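Local coordinates for glycosyl transferase family 9 (Veillonella parvula, PDB 3TOV), which probably transfers a sugar, such as a heptose, from a nucleotide-activated donor to an acceptor, as other family 9 glycosyltransferases with the GT-B fold do, at residues 7-13 with 38-44; 160-164 with 274-279; 300-304 with 343-348; 136-142 with 293-298. All blocks are in the same frame, centred on the assembly; numbering follows the deposited sequence.

Contact 1: residues 7-13 with 38-44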
# COMPACT_ATOMS: atom_id res chain seq x y z
N ASP A 7 -27.00 -1.93 -4.75
CA ASP A 7 -27.25 -3.36 -4.62
C ASP A 7 -27.96 -3.94 -5.85
O ASP A 7 -28.75 -3.25 -6.50
CB ASP A 7 -28.04 -3.67 -3.34
CG ASP A 7 -27.94 -5.12 -2.92
OD1 ASP A 7 -27.08 -5.85 -3.47
OD2 ASP A 7 -28.70 -5.55 -2.02
N TYR A 8 -27.64 -5.18 -6.19
CA TYR A 8 -28.27 -5.87 -7.32
C TYR A 8 -27.86 -5.32 -8.69
O TYR A 8 -28.61 -5.40 -9.65
CB TYR A 8 -29.81 -5.87 -7.18
CG TYR A 8 -30.30 -6.92 -6.21
CD1 TYR A 8 -30.17 -8.28 -6.50
CD2 TYR A 8 -30.90 -6.57 -5.01
CE1 TYR A 8 -30.61 -9.26 -5.62
CE2 TYR A 8 -31.35 -7.55 -4.11
CZ TYR A 8 -31.20 -8.89 -4.43
OH TYR A 8 -31.65 -9.87 -3.55
N LYS A 9 -26.64 -4.79 -8.78
CA LYS A 9 -26.18 -4.18 -10.03
C LYS A 9 -24.82 -4.74 -10.48
O LYS A 9 -24.04 -5.24 -9.67
CB LYS A 9 -26.09 -2.65 -9.88
CG LYS A 9 -27.32 -1.97 -9.30
CD LYS A 9 -28.55 -2.27 -10.12
CE LYS A 9 -29.49 -1.08 -10.16
NZ LYS A 9 -28.77 0.13 -10.68
N ARG A 10 -24.54 -4.66 -11.78
CA ARG A 10 -23.21 -4.96 -12.28
C ARG A 10 -22.40 -3.68 -12.28
O ARG A 10 -22.80 -2.70 -12.91
CB ARG A 10 -23.26 -5.51 -13.70
CG ARG A 10 -23.86 -6.89 -13.80
CD ARG A 10 -23.62 -7.52 -15.16
NE ARG A 10 -22.85 -8.75 -15.04
CZ ARG A 10 -21.57 -8.87 -15.38
NH1 ARG A 10 -20.92 -7.82 -15.89
NH2 ARG A 10 -20.95 -10.03 -15.22
N ILE A 11 -21.26 -3.71 -11.60
CA ILE A 11 -20.49 -2.50 -11.38
C ILE A 11 -19.03 -2.66 -11.79
O ILE A 11 -18.42 -3.69 -11.52
CB ILE A 11 -20.55 -2.10 -9.91
CG1 ILE A 11 -22.00 -2.08 -9.42
CG2 ILE A 11 -19.93 -0.75 -9.69
CD1 ILE A 11 -22.12 -2.10 -7.93
N VAL A 12 -18.48 -1.65 -12.44
CA VAL A 12 -17.05 -1.65 -12.72
C VAL A 12 -16.29 -0.55 -11.95
O VAL A 12 -16.74 0.60 -11.86
CB VAL A 12 -16.76 -1.54 -14.22
CG1 VAL A 12 -15.29 -1.28 -14.47
CG2 VAL A 12 -17.18 -2.81 -14.90
N VAL A 13 -15.15 -0.91 -11.39
CA VAL A 13 -14.30 0.06 -10.73
C VAL A 13 -13.01 0.18 -11.53
O VAL A 13 -12.37 -0.81 -11.85
CB VAL A 13 -14.00 -0.34 -9.28
CG1 VAL A 13 -13.21 0.75 -8.54
CG2 VAL A 13 -15.30 -0.64 -8.56
N HIS A 38 -25.25 -8.09 -3.18
CA HIS A 38 -25.66 -8.95 -4.27
C HIS A 38 -25.09 -8.48 -5.59
O HIS A 38 -24.97 -9.26 -6.54
CB HIS A 38 -27.18 -8.99 -4.35
CG HIS A 38 -27.84 -9.31 -3.05
ND1 HIS A 38 -28.68 -8.43 -2.41
CD2 HIS A 38 -27.77 -10.41 -2.26
CE1 HIS A 38 -29.12 -8.97 -1.28
NE2 HIS A 38 -28.58 -10.17 -1.17
N SER A 39 -24.74 -7.21 -5.66
CA SER A 39 -24.19 -6.63 -6.88
C SER A 39 -23.05 -7.48 -7.42
O SER A 39 -22.31 -8.10 -6.67
CB SER A 39 -23.69 -5.21 -6.60
OG SER A 39 -24.65 -4.47 -5.88
N HIS A 40 -22.92 -7.50 -8.74
CA HIS A 40 -21.74 -8.08 -9.35
C HIS A 40 -20.69 -7.00 -9.56
O HIS A 40 -20.92 -5.99 -10.25
CB HIS A 40 -22.07 -8.75 -10.69
CG HIS A 40 -20.86 -9.26 -11.40
ND1 HIS A 40 -20.01 -8.43 -12.11
CD2 HIS A 40 -20.34 -10.51 -11.49
CE1 HIS A 40 -19.02 -9.15 -12.61
NE2 HIS A 40 -19.20 -10.41 -12.25
N ILE A 41 -19.52 -7.21 -8.98
CA ILE A 41 -18.51 -6.17 -8.97
C ILE A 41 -17.28 -6.62 -9.70
O ILE A 41 -16.82 -7.74 -9.51
CB ILE A 41 -18.12 -5.79 -7.53
CG1 ILE A 41 -19.33 -5.19 -6.80
CG2 ILE A 41 -16.96 -4.83 -7.56
CD1 ILE A 41 -19.17 -5.05 -5.29
N THR A 42 -16.74 -5.75 -10.54
CA THR A 42 -15.50 -6.07 -11.25
C THR A 42 -14.48 -4.92 -11.16
O THR A 42 -14.83 -3.75 -11.32
CB THR A 42 -15.77 -6.53 -12.71
OG1 THR A 42 -14.95 -5.78 -13.61
CG2 THR A 42 -17.24 -6.35 -13.08
N TYR A 43 -13.22 -5.30 -10.89
CA TYR A 43 -12.11 -4.36 -10.70
C TYR A 43 -11.16 -4.35 -11.88
O TYR A 43 -10.94 -5.37 -12.52
CB TYR A 43 -11.30 -4.79 -9.49
CG TYR A 43 -10.45 -3.70 -8.85
CD1 TYR A 43 -10.85 -3.10 -7.67
CD2 TYR A 43 -9.23 -3.30 -9.40
CE1 TYR A 43 -10.10 -2.12 -7.06
CE2 TYR A 43 -8.46 -2.32 -8.80
CZ TYR A 43 -8.91 -1.74 -7.62
OH TYR A 43 -8.19 -0.76 -6.97
N VAL A 44 -10.55 -3.20 -12.14
CA VAL A 44 -9.62 -3.06 -13.25
C VAL A 44 -8.31 -2.37 -12.82
O VAL A 44 -8.27 -1.14 -12.71
CB VAL A 44 -10.28 -2.27 -14.37
CG1 VAL A 44 -9.40 -2.26 -15.61
CG2 VAL A 44 -11.65 -2.88 -14.70
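Asp7 meets His38 because its chi1 of -161° swings CG opposite the backbone N and across to the histidine, whose CG in turn lies beside its own backbone N (chi1 -51°). The carboxylate then grips the histidine twice on its syn sides: OD1 of Asp7 takes the backbone N of His38 at 2.9 Å, and OD2 of Asp7 takes ND1 of His38 at 2.9 Å. Tyr8 lays its ring over the same imidazole in an offset stack, centroids 4.3 Å apart. With an alanine at Asp7, the His38 ring would probably be free to turn off the tyrosine and the backbone N of His38 would lose its acceptor. Further along, the guanidinium of Arg10 lies flat on the His40 ring, planes at 17°. The backbones run as parallel strands, with Ile11 N bonded to His40 O at 2.7 Å, Thr42 N to Ile11 O at 2.8 Å and Val13 N to Thr42 O at 2.9 Å. The two strands form a beta-alpha-beta unit inside a six-stranded parallel sheet, with strand 92-95 beside 10-14 and strand 61-65 beside 40-46; helix 26-35 packs on Ile41 and Tyr43, and helix 70-87 on Arg10, Val12, His40 and Thr42.

Contact 2: residues 160-164 with 274-279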
# COMPACT_ATOMS: atom_id res chain seq x y z
N LEU A 160 -6.69 -2.04 5.47
CA LEU A 160 -6.16 -2.61 4.24
C LEU A 160 -6.03 -4.13 4.34
O LEU A 160 -5.83 -4.70 5.42
CB LEU A 160 -4.80 -2.01 3.93
CG LEU A 160 -4.61 -0.53 4.24
CD1 LEU A 160 -3.15 -0.15 4.04
CD2 LEU A 160 -5.49 0.33 3.36
N HIS A 161 -6.13 -4.77 3.19
CA HIS A 161 -6.20 -6.22 3.14
C HIS A 161 -5.63 -6.73 1.82
O HIS A 161 -5.90 -6.18 0.75
CB HIS A 161 -7.65 -6.65 3.28
CG HIS A 161 -7.84 -8.13 3.27
ND1 HIS A 161 -8.87 -8.74 2.58
CD2 HIS A 161 -7.14 -9.13 3.87
CE1 HIS A 161 -8.79 -10.05 2.75
NE2 HIS A 161 -7.75 -10.31 3.53
N ILE A 162 -4.80 -7.76 1.89
CA ILE A 162 -4.45 -8.50 0.70
C ILE A 162 -4.56 -9.96 1.03
O ILE A 162 -3.97 -10.43 2.01
CB ILE A 162 -3.04 -8.21 0.21
CG1 ILE A 162 -2.93 -6.74 -0.19
CG2 ILE A 162 -2.73 -9.08 -0.99
CD1 ILE A 162 -1.61 -6.39 -0.85
N GLU A 163 -5.37 -10.66 0.25
CA GLU A 163 -5.66 -12.06 0.51
C GLU A 163 -4.56 -12.84 -0.15
O GLU A 163 -4.35 -12.69 -1.35
CB GLU A 163 -7.01 -12.43 -0.08
CG GLU A 163 -7.60 -13.70 0.47
CD GLU A 163 -7.98 -13.57 1.93
OE1 GLU A 163 -9.19 -13.46 2.22
OE2 GLU A 163 -7.06 -13.58 2.78
N ILE A 164 -3.83 -13.64 0.63
CA ILE A 164 -2.74 -14.45 0.08
C ILE A 164 -3.18 -15.90 0.02
O ILE A 164 -3.92 -16.37 0.88
CB ILE A 164 -1.42 -14.33 0.88
CG1 ILE A 164 -1.48 -15.14 2.18
CG2 ILE A 164 -1.05 -12.88 1.16
CD1 ILE A 164 -0.24 -15.00 3.03
N HIS A 274 2.36 -0.24 3.06
CA HIS A 274 0.96 -0.62 3.05
C HIS A 274 0.76 -2.14 2.93
O HIS A 274 -0.12 -2.71 3.59
CB HIS A 274 0.20 0.15 1.96
CG HIS A 274 0.36 1.63 2.06
ND1 HIS A 274 1.27 2.34 1.30
CD2 HIS A 274 -0.25 2.54 2.85
CE1 HIS A 274 1.20 3.62 1.60
NE2 HIS A 274 0.29 3.77 2.54
N VAL A 275 1.58 -2.80 2.12
CA VAL A 275 1.58 -4.26 2.06
C VAL A 275 1.77 -4.85 3.45
O VAL A 275 1.08 -5.78 3.85
CB VAL A 275 2.71 -4.79 1.16
CG1 VAL A 275 2.73 -6.32 1.18
CG2 VAL A 275 2.57 -4.25 -0.26
N GLY A 276 2.71 -4.30 4.20
CA GLY A 276 2.93 -4.74 5.56
C GLY A 276 1.65 -4.63 6.34
O GLY A 276 1.12 -5.63 6.83
N ILE A 277 1.14 -3.41 6.45
CA ILE A 277 -0.08 -3.11 7.20
C ILE A 277 -1.22 -4.05 6.83
O ILE A 277 -1.97 -4.51 7.69
CB ILE A 277 -0.54 -1.66 6.95
CG1 ILE A 277 0.51 -0.67 7.45
CG2 ILE A 277 -1.90 -1.38 7.58
CD1 ILE A 277 0.12 0.75 7.16
N SER A 278 -1.34 -4.33 5.53
CA SER A 278 -2.41 -5.17 5.02
C SER A 278 -2.25 -6.63 5.43
O SER A 278 -3.01 -7.49 4.99
CB SER A 278 -2.45 -5.09 3.49
OG SER A 278 -1.44 -5.91 2.92
N GLN A 279 -1.26 -6.90 6.27
CA GLN A 279 -1.03 -8.25 6.76
C GLN A 279 -0.91 -8.22 8.28
O GLN A 279 -0.43 -9.18 8.89
CB GLN A 279 0.25 -8.84 6.16
CG GLN A 279 0.29 -8.87 4.64
CD GLN A 279 -0.72 -9.82 4.04
OE1 GLN A 279 -0.82 -10.98 4.44
NE2 GLN A 279 -1.47 -9.33 3.06
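NE2 of Gln279 gives its stronger bond to the carbonyl of Ile162, 2.9 Å from NE2 to O, and a weak one to OG of Ser278, at 3.4 Å. The bond to Ile162 is fairly straight at the hydrogen (156°), and the oxygen lies close to the amide plane of Gln279, although the donor stands tilted from the carbonyl plane. A bend at chi2 (-67°) folds the glutamine back beside Ser278 and brings the amide to the extended chain. OG of Ser278 is itself tied down: tucked between its backbone N and carbonyl carbon (chi1 79°), it donates to Val275 O at 2.7 Å, across the last turn of the helix. That hydroxyl also rests against CG1 of Ile162 at 3.5 Å, while OE1 of Gln279 faces CG2 of Ile164. Around this polar row the packing is apolar. Leu160 points its CD1 into the helix, 4.0 Å from CG2 of Ile277 and against CB of His274, at the edge of the histidine ring. Leu160 also touches Ile23 and Pro27 of the N-terminal half of the chain, so the largely buried connection 160-164 is wedged between the two halves. A linker seated on a helix of the C-terminal domain in this way fits the GT-B fold, in which two Rossmann-like domains face each other and the sugar donor usually binds mainly to the second.

Contact 3: residues 300-304 with 343-348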
# COMPACT_ATOMS: atom_id res chain seq x y z
N ALA A 300 -3.90 1.32 11.44
CA ALA A 300 -2.79 0.41 11.73
C ALA A 300 -2.23 0.56 13.14
O ALA A 300 -2.30 1.64 13.75
CB ALA A 300 -1.68 0.60 10.70
N HIS A 301 -1.65 -0.52 13.65
CA HIS A 301 -0.88 -0.44 14.87
C HIS A 301 0.53 0.01 14.49
O HIS A 301 1.41 -0.81 14.23
CB HIS A 301 -0.85 -1.78 15.62
CG HIS A 301 -0.16 -1.71 16.95
ND1 HIS A 301 0.44 -2.81 17.54
CD2 HIS A 301 0.03 -0.68 17.81
CE1 HIS A 301 0.96 -2.45 18.70
NE2 HIS A 301 0.72 -1.17 18.89
N ALA A 302 0.75 1.32 14.44
CA ALA A 302 2.04 1.84 14.02
C ALA A 302 2.55 2.98 14.91
O ALA A 302 1.96 3.33 15.93
CB ALA A 302 1.98 2.29 12.56
N ILE A 303 3.68 3.54 14.52
CA ILE A 303 4.28 4.69 15.18
C ILE A 303 5.06 5.38 14.09
O ILE A 303 5.98 4.81 13.51
CB ILE A 303 5.30 4.28 16.27
CG1 ILE A 303 4.64 3.61 17.46
CG2 ILE A 303 6.08 5.48 16.77
CD1 ILE A 303 5.70 3.15 18.44
N VAL A 304 4.69 6.61 13.81
CA VAL A 304 5.31 7.39 12.77
C VAL A 304 6.31 8.35 13.40
O VAL A 304 5.96 9.15 14.26
CB VAL A 304 4.22 8.13 12.01
CG1 VAL A 304 4.80 9.09 10.97
CG2 VAL A 304 3.30 7.11 11.39
N THR A 343 8.68 -0.96 21.72
CA THR A 343 7.38 -0.59 22.25
C THR A 343 6.30 -1.39 21.54
O THR A 343 5.49 -2.06 22.19
CB THR A 343 7.09 0.89 22.02
OG1 THR A 343 7.97 1.69 22.82
CG2 THR A 343 5.63 1.20 22.35
N LEU A 344 6.30 -1.29 20.21
CA LEU A 344 5.31 -1.99 19.39
C LEU A 344 5.45 -3.49 19.56
O LEU A 344 4.45 -4.21 19.58
CB LEU A 344 5.46 -1.62 17.92
CG LEU A 344 4.81 -0.34 17.38
CD1 LEU A 344 5.25 -0.06 15.94
CD2 LEU A 344 3.30 -0.45 17.45
N LEU A 345 6.69 -3.95 19.70
CA LEU A 345 7.01 -5.37 19.86
C LEU A 345 6.37 -5.95 21.10
O LEU A 345 5.95 -7.11 21.12
CB LEU A 345 8.52 -5.56 19.93
CG LEU A 345 9.14 -5.68 18.55
CD1 LEU A 345 10.64 -5.74 18.68
CD2 LEU A 345 8.60 -6.93 17.91
N LEU A 346 6.32 -5.12 22.14
CA LEU A 346 5.63 -5.43 23.38
C LEU A 346 4.11 -5.36 23.21
O LEU A 346 3.41 -6.35 23.42
CB LEU A 346 6.09 -4.45 24.45
CG LEU A 346 5.44 -4.66 25.82
CD1 LEU A 346 5.65 -6.10 26.27
CD2 LEU A 346 6.02 -3.70 26.82
N GLU A 347 3.61 -4.18 22.81
CA GLU A 347 2.18 -3.92 22.64
C GLU A 347 1.46 -4.90 21.71
O GLU A 347 0.23 -4.97 21.72
CB GLU A 347 1.96 -2.52 22.06
CG GLU A 347 2.06 -1.34 23.01
CD GLU A 347 1.74 -0.01 22.30
OE1 GLU A 347 2.28 0.22 21.18
OE2 GLU A 347 0.95 0.79 22.84
N SER A 348 2.19 -5.64 20.88
CA SER A 348 1.55 -6.54 19.92
C SER A 348 1.47 -7.98 20.41
O SER A 348 0.47 -8.38 21.02
CB SER A 348 2.18 -6.43 18.52
OG SER A 348 3.54 -6.83 18.48
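His301 and Glu347 make the polar link: NE2 of His301 donates to OE1 of Glu347 at 3.1 Å, nearly straight at 159°. The oxygen sits close to the imidazole plane, yet the donor reaches it from above the carboxylate plane. Chi1 of -175° puts the His301 ring out toward the helix, and a negative partner would probably favour its protonated form. Within 343-348, OG of Ser348 donates to O of Leu344 at 3.0 Å. The remaining contacts are apolar and centre on Leu344. Its CD2 branch lies over one face of the His301 ring, modelled too tightly for the spacing to mean anything, while CG packs against CD1 of Ile303 at 3.8 Å, the two side chains running past one another head to tail. CD1 of Leu344 comes to 4.2 Å from CA of Ala302. A serine in place of Leu344 would probably open a gap beside Ile303 and take away the apolar cover on this side of the His301 ring. The whole arrangement lies at the surface, where the C-terminal helix runs almost antiparallel to strand 302-305, the outermost strand of the second sheet; that strand pairs with strand 283-286, and Leu344 reaches beyond it to Val284 and to Leu264 of strand 264-268.

Contact 4: residues 136-142 with 293-298. With SO4 (sulfate ion), chain D.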
# COMPACT_ATOMS: atom_id res chain seq x y z
N THR A 136 -8.88 16.83 3.43
CA THR A 136 -9.45 16.58 4.75
C THR A 136 -9.52 15.11 5.15
O THR A 136 -9.79 14.76 6.30
CB THR A 136 -10.81 17.29 4.89
OG1 THR A 136 -10.68 18.35 5.85
CG2 THR A 136 -11.91 16.34 5.31
N ARG A 137 -9.23 14.23 4.21
CA ARG A 137 -9.23 12.81 4.54
C ARG A 137 -7.88 12.14 4.29
O ARG A 137 -7.07 12.62 3.49
CB ARG A 137 -10.34 12.10 3.79
CG ARG A 137 -11.58 11.88 4.62
CD ARG A 137 -12.79 11.69 3.76
NE ARG A 137 -13.49 12.95 3.53
CZ ARG A 137 -14.75 13.18 3.88
NH1 ARG A 137 -15.30 14.36 3.63
NH2 ARG A 137 -15.46 12.22 4.48
N HIS A 138 -7.63 11.07 5.02
CA HIS A 138 -6.59 10.12 4.66
C HIS A 138 -7.01 9.52 3.31
O HIS A 138 -8.20 9.48 2.98
CB HIS A 138 -6.52 9.05 5.75
CG HIS A 138 -5.57 7.93 5.47
ND1 HIS A 138 -4.20 8.05 5.62
CD2 HIS A 138 -5.79 6.65 5.08
CE1 HIS A 138 -3.62 6.90 5.32
NE2 HIS A 138 -4.56 6.04 4.98
N ALA A 139 -6.05 9.08 2.50
CA ALA A 139 -6.37 8.61 1.15
C ALA A 139 -7.43 7.48 1.07
O ALA A 139 -8.21 7.40 0.11
CB ALA A 139 -5.11 8.19 0.44
N ALA A 140 -7.45 6.61 2.08
CA ALA A 140 -8.38 5.49 2.05
C ALA A 140 -9.79 5.94 2.41
O ALA A 140 -10.78 5.43 1.86
CB ALA A 140 -7.92 4.37 2.97
N ASP A 141 -9.88 6.90 3.32
CA ASP A 141 -11.16 7.47 3.70
C ASP A 141 -11.72 8.31 2.56
O ASP A 141 -12.94 8.39 2.39
CB ASP A 141 -11.02 8.33 4.96
CG ASP A 141 -10.74 7.50 6.20
OD1 ASP A 141 -11.22 6.34 6.27
OD2 ASP A 141 -10.05 8.02 7.12
N MSE A 142 -10.84 8.93 1.79
CA MSE A 142 -11.30 9.79 0.71
C MSE A 142 -11.91 8.96 -0.44
O MSE A 142 -12.83 9.40 -1.12
CB MSE A 142 -10.20 10.73 0.22
CG MSE A 142 -9.41 10.27 -0.99
SE MSE A 142 -8.40 11.74 -1.80
CE MSE A 142 -7.23 10.71 -2.91
N PHE A 293 -0.44 12.36 7.44
CA PHE A 293 -1.88 12.39 7.51
C PHE A 293 -2.53 11.66 6.36
O PHE A 293 -3.37 10.79 6.56
CB PHE A 293 -2.45 13.79 7.59
CG PHE A 293 -3.94 13.79 7.69
CD1 PHE A 293 -4.56 13.16 8.76
CD2 PHE A 293 -4.72 14.37 6.70
CE1 PHE A 293 -5.94 13.14 8.86
CE2 PHE A 293 -6.10 14.35 6.79
CZ PHE A 293 -6.71 13.74 7.87
N PHE A 294 -2.15 12.04 5.14
CA PHE A 294 -2.86 11.58 3.95
C PHE A 294 -2.51 10.16 3.53
O PHE A 294 -3.41 9.34 3.31
CB PHE A 294 -2.61 12.53 2.80
CG PHE A 294 -2.95 13.93 3.11
CD1 PHE A 294 -4.16 14.47 2.70
CD2 PHE A 294 -2.07 14.71 3.84
CE1 PHE A 294 -4.48 15.77 2.98
CE2 PHE A 294 -2.38 16.01 4.14
CZ PHE A 294 -3.59 16.55 3.71
N TYR A 295 -1.23 9.86 3.40
CA TYR A 295 -0.86 8.52 2.97
C TYR A 295 -0.08 7.71 4.02
O TYR A 295 0.77 6.88 3.69
CB TYR A 295 -0.12 8.56 1.62
CG TYR A 295 -0.98 9.01 0.46
CD1 TYR A 295 -1.72 8.11 -0.28
CD2 TYR A 295 -1.05 10.35 0.11
CE1 TYR A 295 -2.52 8.52 -1.36
CE2 TYR A 295 -1.83 10.77 -0.96
CZ TYR A 295 -2.57 9.86 -1.69
OH TYR A 295 -3.34 10.29 -2.75
N GLY A 296 -0.39 7.92 5.29
CA GLY A 296 0.27 7.17 6.34
C GLY A 296 -0.39 5.82 6.57
O GLY A 296 -1.20 5.36 5.75
N PRO A 297 -0.04 5.18 7.70
CA PRO A 297 -0.54 3.90 8.22
C PRO A 297 -2.02 3.92 8.56
O PRO A 297 -2.40 4.22 9.70
CB PRO A 297 0.28 3.69 9.49
CG PRO A 297 1.52 4.46 9.27
CD PRO A 297 1.12 5.66 8.47
N TYR A 298 -2.85 3.58 7.59
CA TYR A 298 -4.29 3.61 7.79
C TYR A 298 -4.78 2.50 8.69
O TYR A 298 -4.55 1.32 8.40
CB TYR A 298 -4.98 3.46 6.45
CG TYR A 298 -6.47 3.37 6.55
CD1 TYR A 298 -7.24 4.51 6.75
CD2 TYR A 298 -7.12 2.15 6.42
CE1 TYR A 298 -8.61 4.44 6.83
CE2 TYR A 298 -8.50 2.07 6.50
CZ TYR A 298 -9.24 3.22 6.69
OH TYR A 298 -10.62 3.17 6.76
S SO4 D . -17.87 16.77 3.56
O1 SO4 D . -18.36 15.95 2.44
O2 SO4 D . -16.86 16.02 4.31
O3 SO4 D . -17.32 18.02 3.05
O4 SO4 D . -18.98 17.08 4.47
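Ala139 N donates to Phe294 O at 2.8 Å, almost straight at 170°, and ND1 of His138 donates to Phe293 O at 3.0 Å, with that oxygen in the plane of the imidazole. His138 is the N-cap of helix 139-149, which comes after the strands of the first sheet, and 293-298 lies among those of the second, so in this GT-B fold the bonds probably join the two Rossmann-like halves. Chi1 of 175° sends the His138 ring into the bend of 293-298. There it lies nearly parallel to the Tyr298 ring but slid away from it. Tyr298 OH donates to OD1 of Asp141 at 3.3 Å and is also held by Asn157. CB of Ala140 stands over the centre of the Tyr298 ring, 3.8 Å from its centroid, as a CH-pi contact. Phe293 turns the edge of its ring to the backbone, CZ lying 3.6 Å from O of Thr136, and Phe294 sets CD1 3.5 Å from O of Arg137. Away from the interface, Arg137 forms a salt bridge with Asp133 and lies beside a sulfate, probably from the crystallisation liquor. Lower down, CE of selenomethionine Met142 reaches within 3.9 Å of OH of Tyr295.

Overall arrangement
Contact 1 stands apart in the first sheet, its centre 22 Å from that of contact 2 and its nearest atoms about 10 Å away. Contacts 2, 3 and 4 form a touching group. NE2 of His274 makes a weak bond to O of Tyr295 at 3.3 Å, joining contact 2 to contact 4. CG2 of Ile277 meets CB of Ala300 at 3.7 Å, and CB of Ala302 meets CB of Pro297 at 3.8 Å, which brings in contact 3. Contacts 2 and 4 lie where the two Rossmann-like domains meet, consistent with a GT-B cleft nearby, whereas contact 3 lays the C-terminal helix against the second sheet near strand 302-305. The sulfate lies by Arg137 of contact 4.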